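Local coordinates for protein dual oxidase maturation factor 1 (PDB 7D3F) that may be required for the maturation of the dual oxidase DUOX1 and for its transport from the endoplasmic reticulum to the plasma membrane, at residues E128-Y142 and L150-P163. Residues are numbered along the deposited sequence; the frame is centred on the assembly and turned at random.
With MAN (alpha-D-mannopyranose), chain E; NAG (2-acetamido-2-deoxy-beta-D-glucopyranose), chain C.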
# COMPACT_ATOMS: atom_id res chain seq x y z
N GLU B 128 -3.99 17.95 21.11
CA GLU B 128 -3.23 16.72 20.98
C GLU B 128 -4.15 15.56 20.62
O GLU B 128 -5.34 15.56 20.94
CB GLU B 128 -2.48 16.39 22.28
CG GLU B 128 -1.59 17.51 22.79
CD GLU B 128 -0.34 17.70 21.95
OE1 GLU B 128 -0.04 16.83 21.11
OE2 GLU B 128 0.35 18.72 22.15
N GLU B 129 -3.59 14.57 19.93
CA GLU B 129 -4.33 13.38 19.52
C GLU B 129 -3.68 12.14 20.10
O GLU B 129 -2.45 12.00 20.08
CB GLU B 129 -4.40 13.27 18.00
CG GLU B 129 -5.16 12.06 17.49
CD GLU B 129 -5.30 12.05 15.98
OE1 GLU B 129 -6.42 11.81 15.50
OE2 GLU B 129 -4.29 12.29 15.29
N PHE B 130 -4.51 11.23 20.62
CA PHE B 130 -4.07 9.94 21.11
C PHE B 130 -4.97 8.88 20.50
O PHE B 130 -6.17 8.83 20.81
CB PHE B 130 -4.11 9.89 22.64
CG PHE B 130 -3.22 10.90 23.30
CD1 PHE B 130 -3.68 12.18 23.58
CD2 PHE B 130 -1.92 10.57 23.66
CE1 PHE B 130 -2.86 13.11 24.19
CE2 PHE B 130 -1.10 11.50 24.27
CZ PHE B 130 -1.57 12.77 24.53
N THR B 131 -4.41 8.06 19.61
CA THR B 131 -5.19 7.13 18.81
C THR B 131 -5.11 5.72 19.39
O THR B 131 -4.04 5.25 19.77
CB THR B 131 -4.71 7.12 17.36
OG1 THR B 131 -3.31 6.82 17.32
CG2 THR B 131 -4.95 8.47 16.71
N TRP B 132 -6.26 5.05 19.44
CA TRP B 132 -6.34 3.65 19.83
C TRP B 132 -6.76 2.76 18.67
O TRP B 132 -7.30 1.67 18.89
CB TRP B 132 -7.31 3.47 21.01
CG TRP B 132 -8.64 4.12 20.80
CD1 TRP B 132 -9.57 3.80 19.86
CD2 TRP B 132 -9.19 5.20 21.56
NE1 TRP B 132 -10.67 4.62 19.98
CE2 TRP B 132 -10.46 5.48 21.02
CE3 TRP B 132 -8.74 5.95 22.64
CZ2 TRP B 132 -11.28 6.49 21.52
CZ3 TRP B 132 -9.55 6.95 23.14
CH2 TRP B 132 -10.81 7.21 22.59
N ARG B 133 -6.53 3.21 17.44
CA ARG B 133 -6.90 2.42 16.27
C ARG B 133 -6.11 1.12 16.24
O ARG B 133 -5.02 1.01 16.80
CB ARG B 133 -6.65 3.21 14.98
CG ARG B 133 -7.79 4.12 14.59
CD ARG B 133 -7.50 4.87 13.29
NE ARG B 133 -6.50 5.92 13.48
CZ ARG B 133 -5.21 5.79 13.17
NH1 ARG B 133 -4.76 4.66 12.67
NH2 ARG B 133 -4.38 6.81 13.37
N LEU B 134 -6.70 0.11 15.59
CA LEU B 134 -6.05 -1.19 15.49
C LEU B 134 -4.69 -1.06 14.83
O LEU B 134 -4.55 -0.41 13.79
CB LEU B 134 -6.94 -2.15 14.70
CG LEU B 134 -8.35 -2.41 15.23
CD1 LEU B 134 -9.03 -3.50 14.41
CD2 LEU B 134 -8.32 -2.80 16.70
N GLY B 135 -3.68 -1.68 15.43
CA GLY B 135 -2.31 -1.52 15.01
C GLY B 135 -1.57 -0.37 15.66
O GLY B 135 -0.34 -0.27 15.50
N GLU B 136 -2.26 0.49 16.38
CA GLU B 136 -1.66 1.61 17.09
C GLU B 136 -1.69 1.32 18.59
O GLU B 136 -2.71 0.88 19.12
CB GLU B 136 -2.40 2.92 16.79
CG GLU B 136 -2.74 3.12 15.32
CD GLU B 136 -1.51 3.26 14.45
OE1 GLU B 136 -0.73 4.21 14.66
OE2 GLU B 136 -1.31 2.40 13.56
N ASN B 137 -0.57 1.56 19.26
CA ASN B 137 -0.43 1.29 20.68
C ASN B 137 -0.69 2.58 21.45
O ASN B 137 0.10 3.52 21.38
CB ASN B 137 0.96 0.73 21.00
CG ASN B 137 0.99 -0.06 22.29
OD1 ASN B 137 1.32 0.47 23.35
ND2 ASN B 137 0.64 -1.34 22.21
N TYR B 138 -1.80 2.62 22.19
CA TYR B 138 -2.13 3.81 22.96
C TYR B 138 -1.12 4.06 24.06
O TYR B 138 -0.76 5.21 24.35
CB TYR B 138 -3.54 3.69 23.55
CG TYR B 138 -4.07 4.99 24.13
CD1 TYR B 138 -4.89 5.82 23.39
CD2 TYR B 138 -3.73 5.39 25.42
CE1 TYR B 138 -5.38 7.00 23.91
CE2 TYR B 138 -4.20 6.57 25.95
CZ TYR B 138 -5.02 7.37 25.19
OH TYR B 138 -5.50 8.55 25.71
N ALA B 139 -0.65 2.99 24.72
CA ALA B 139 0.33 3.14 25.79
C ALA B 139 1.63 3.74 25.26
O ALA B 139 2.25 4.58 25.93
CB ALA B 139 0.58 1.80 26.46
N GLU B 140 2.06 3.31 24.07
CA GLU B 140 3.26 3.88 23.48
C GLU B 140 3.09 5.37 23.19
O GLU B 140 4.00 6.16 23.43
CB GLU B 140 3.62 3.12 22.20
CG GLU B 140 4.77 3.74 21.41
CD GLU B 140 4.97 3.09 20.06
OE1 GLU B 140 4.45 1.97 19.86
OE2 GLU B 140 5.63 3.69 19.20
N GLU B 141 1.93 5.76 22.67
CA GLU B 141 1.68 7.17 22.39
C GLU B 141 1.65 7.99 23.68
O GLU B 141 2.16 9.11 23.72
CB GLU B 141 0.38 7.33 21.61
CG GLU B 141 0.55 7.21 20.11
CD GLU B 141 -0.77 7.23 19.36
OE1 GLU B 141 -1.43 6.17 19.30
OE2 GLU B 141 -1.14 8.30 18.83
N TYR B 142 1.05 7.45 24.74
CA TYR B 142 1.05 8.16 26.02
C TYR B 142 2.46 8.29 26.58
O TYR B 142 2.81 9.33 27.15
CB TYR B 142 0.13 7.46 27.02
CG TYR B 142 0.16 8.09 28.39
CD1 TYR B 142 -0.36 9.36 28.60
CD2 TYR B 142 0.72 7.42 29.47
CE1 TYR B 142 -0.33 9.94 29.85
CE2 TYR B 142 0.75 8.00 30.72
CZ TYR B 142 0.23 9.26 30.91
OH TYR B 142 0.26 9.84 32.15
N LEU B 150 4.22 17.13 27.64
CA LEU B 150 2.97 17.83 27.42
C LEU B 150 2.44 18.41 28.72
O LEU B 150 2.78 17.94 29.81
CB LEU B 150 1.94 16.88 26.80
CG LEU B 150 2.17 16.54 25.33
CD1 LEU B 150 1.02 15.71 24.78
CD2 LEU B 150 2.36 17.81 24.52
N PRO B 151 1.62 19.46 28.64
CA PRO B 151 1.10 20.09 29.86
C PRO B 151 0.28 19.12 30.70
O PRO B 151 -0.24 18.12 30.22
CB PRO B 151 0.24 21.25 29.34
CG PRO B 151 -0.03 20.92 27.90
CD PRO B 151 1.18 20.18 27.43
N ASP B 152 0.18 19.45 31.99
CA ASP B 152 -0.43 18.53 32.95
C ASP B 152 -1.87 18.15 32.62
O ASP B 152 -2.20 16.96 32.72
CB ASP B 152 -0.33 19.11 34.37
CG ASP B 152 1.11 19.39 34.78
OD1 ASP B 152 1.42 20.56 35.09
OD2 ASP B 152 1.92 18.45 34.78
N PRO B 153 -2.77 19.08 32.26
CA PRO B 153 -4.14 18.63 31.91
C PRO B 153 -4.18 17.66 30.74
O PRO B 153 -4.96 16.70 30.77
CB PRO B 153 -4.85 19.95 31.58
CG PRO B 153 -4.09 20.99 32.32
CD PRO B 153 -2.67 20.55 32.26
N VAL B 154 -3.35 17.88 29.73
CA VAL B 154 -3.33 16.99 28.57
C VAL B 154 -2.86 15.61 28.98
O VAL B 154 -3.45 14.59 28.59
CB VAL B 154 -2.45 17.59 27.45
CG1 VAL B 154 -2.36 16.62 26.28
CG2 VAL B 154 -3.00 18.93 27.00
N LEU B 155 -1.79 15.54 29.77
CA LEU B 155 -1.28 14.26 30.24
C LEU B 155 -2.31 13.55 31.11
O LEU B 155 -2.46 12.33 31.04
CB LEU B 155 0.03 14.45 31.00
CG LEU B 155 1.23 14.91 30.18
CD1 LEU B 155 2.46 15.02 31.07
CD2 LEU B 155 1.48 13.97 29.02
N TYR B 156 -3.01 14.30 31.96
CA TYR B 156 -4.03 13.71 32.82
C TYR B 156 -5.16 13.10 32.01
O TYR B 156 -5.55 11.95 32.22
CB TYR B 156 -4.55 14.78 33.79
CG TYR B 156 -5.85 14.44 34.49
CD1 TYR B 156 -7.06 14.97 34.05
CD2 TYR B 156 -5.86 13.61 35.60
CE1 TYR B 156 -8.24 14.67 34.69
CE2 TYR B 156 -7.05 13.31 36.25
CZ TYR B 156 -8.23 13.84 35.78
OH TYR B 156 -9.41 13.54 36.42
N LEU B 157 -5.69 13.86 31.04
CA LEU B 157 -6.78 13.34 30.22
C LEU B 157 -6.32 12.20 29.33
O LEU B 157 -7.12 11.31 29.01
CB LEU B 157 -7.40 14.47 29.39
CG LEU B 157 -8.35 15.39 30.15
CD1 LEU B 157 -8.99 16.40 29.22
CD2 LEU B 157 -9.42 14.58 30.87
N ALA B 158 -5.05 12.20 28.91
CA ALA B 158 -4.54 11.09 28.11
C ALA B 158 -4.37 9.83 28.95
O ALA B 158 -4.69 8.73 28.50
CB ALA B 158 -3.22 11.48 27.45
N GLU B 159 -3.87 9.98 30.18
CA GLU B 159 -3.72 8.84 31.08
C GLU B 159 -5.08 8.29 31.49
O GLU B 159 -5.19 7.10 31.82
CB GLU B 159 -2.91 9.25 32.30
CG GLU B 159 -2.29 8.09 33.08
CD GLU B 159 -3.12 7.68 34.27
OE1 GLU B 159 -3.69 6.56 34.26
OE2 GLU B 159 -3.22 8.47 35.24
N LYS B 160 -6.11 9.14 31.49
CA LYS B 160 -7.46 8.65 31.77
C LYS B 160 -7.91 7.61 30.74
O LYS B 160 -8.74 6.75 31.06
CB LYS B 160 -8.44 9.82 31.82
CG LYS B 160 -8.46 10.55 33.14
CD LYS B 160 -9.10 9.71 34.23
CE LYS B 160 -9.22 10.48 35.53
NZ LYS B 160 -10.03 9.75 36.53
N PHE B 161 -7.40 7.68 29.52
CA PHE B 161 -7.79 6.77 28.45
C PHE B 161 -6.75 5.68 28.19
O PHE B 161 -6.85 4.98 27.17
CB PHE B 161 -8.07 7.54 27.16
CG PHE B 161 -9.37 8.27 27.16
CD1 PHE B 161 -10.51 7.69 26.61
CD2 PHE B 161 -9.47 9.54 27.71
CE1 PHE B 161 -11.71 8.36 26.61
CE2 PHE B 161 -10.68 10.21 27.71
CZ PHE B 161 -11.80 9.62 27.16
N THR B 162 -5.75 5.53 29.05
CA THR B 162 -4.78 4.47 28.87
C THR B 162 -5.43 3.11 29.11
O THR B 162 -6.39 3.00 29.87
CB THR B 162 -3.59 4.66 29.82
OG1 THR B 162 -4.07 4.93 31.14
CG2 THR B 162 -2.71 5.80 29.35
N PRO B 163 -4.93 2.06 28.44
CA PRO B 163 -5.53 0.73 28.63
C PRO B 163 -5.50 0.24 30.06
O PRO B 163 -6.42 -0.47 30.49
CB PRO B 163 -4.68 -0.16 27.71
CG PRO B 163 -4.13 0.77 26.68
CD PRO B 163 -3.89 2.06 27.40
C1 MAN E . 1.47 22.55 17.83
C2 MAN E . 2.48 22.68 18.97
C3 MAN E . 2.88 21.29 19.44
C4 MAN E . 1.63 20.51 19.87
C5 MAN E . 0.61 20.46 18.72
C6 MAN E . -0.71 19.85 19.13
O2 MAN E . 1.86 23.29 20.10
O3 MAN E . 3.82 21.34 20.50
O4 MAN E . 1.99 19.19 20.23
O5 MAN E . 0.34 21.81 18.25
O6 MAN E . -1.35 20.74 20.03
C1 NAG C . -6.56 16.05 16.72
C2 NAG C . -7.03 16.97 15.60
C3 NAG C . -6.13 16.83 14.37
C4 NAG C . -4.67 17.02 14.76
C5 NAG C . -4.30 16.08 15.90
C6 NAG C . -2.90 16.27 16.42
C7 NAG C . -9.38 17.61 15.29
C8 NAG C . -10.75 17.14 14.89
N2 NAG C . -8.41 16.69 15.25
O3 NAG C . -6.50 17.79 13.40
O4 NAG C . -3.85 16.74 13.62
O5 NAG C . -5.18 16.31 17.01
O6 NAG C . -2.71 17.58 16.96
O7 NAG C . -9.17 18.77 15.63
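Two short helices pack on the antiparallel sheet of the domain predicted to be extracellular: helix 152-160 runs nearly antiparallel to helix 138-142 and along the end of strand 122-131, and at the middle of the joint Ala-158 sits against Phe-130. The Ala-158 methyl stands squarely over the centre of that ring, a CH-pi contact with CB 3.6 Å from the centroid, while Val-154 CG1 lies at the ring edge and Leu-150 CD1 approaches CZ obliquely. Helix 152-160 also meets another protein chain through Lys-160, Tyr-156 and Glu-159.

The one hydrogen bond between the segments comes from Tyr-138. With CG anti to the backbone N (chi1 -169°), its ring extends to the C-terminal part of helix 152-160, and Tyr-138 OH donates to Ala-158 O at 2.9 Å, in the carbonyl plane. That oxygen also accepts from Phe-161 N, so two donors grip it. Phe-161 O lies over one face of the Tyr-138 ring, and Pro-163 CD packs 3.9 Å from Tyr-138 CD2.

One turn on, Tyr-142 lays its ring alongside the same helix. Thr-162 CG2 covers one face, 4.1 Å from the centroid, and Tyr-142 CD1 is 3.7 Å from Ala-158 CB. Trp-132 and Phe-161 have planes only 24° apart but are slid so far that they barely overlap, touching through Trp-132 CZ3 and Phe-161 CD1 at 3.7 Å. At the other end, chi1 (-54°) sets Glu-128 CG 3.7 Å from Val-154 CG1, and the bend at chi2 turns the carboxylate to the sugar, where Glu-128 OE2 accepts from O4 of a glycan mannose at 2.6 Å.

Apolar and aromatic packing carries most of this contact, with a tyrosine-to-carbonyl bond tying the two segments and a carboxylate on strand 122-131 that binds the glycan beside Leu-150 and Val-154.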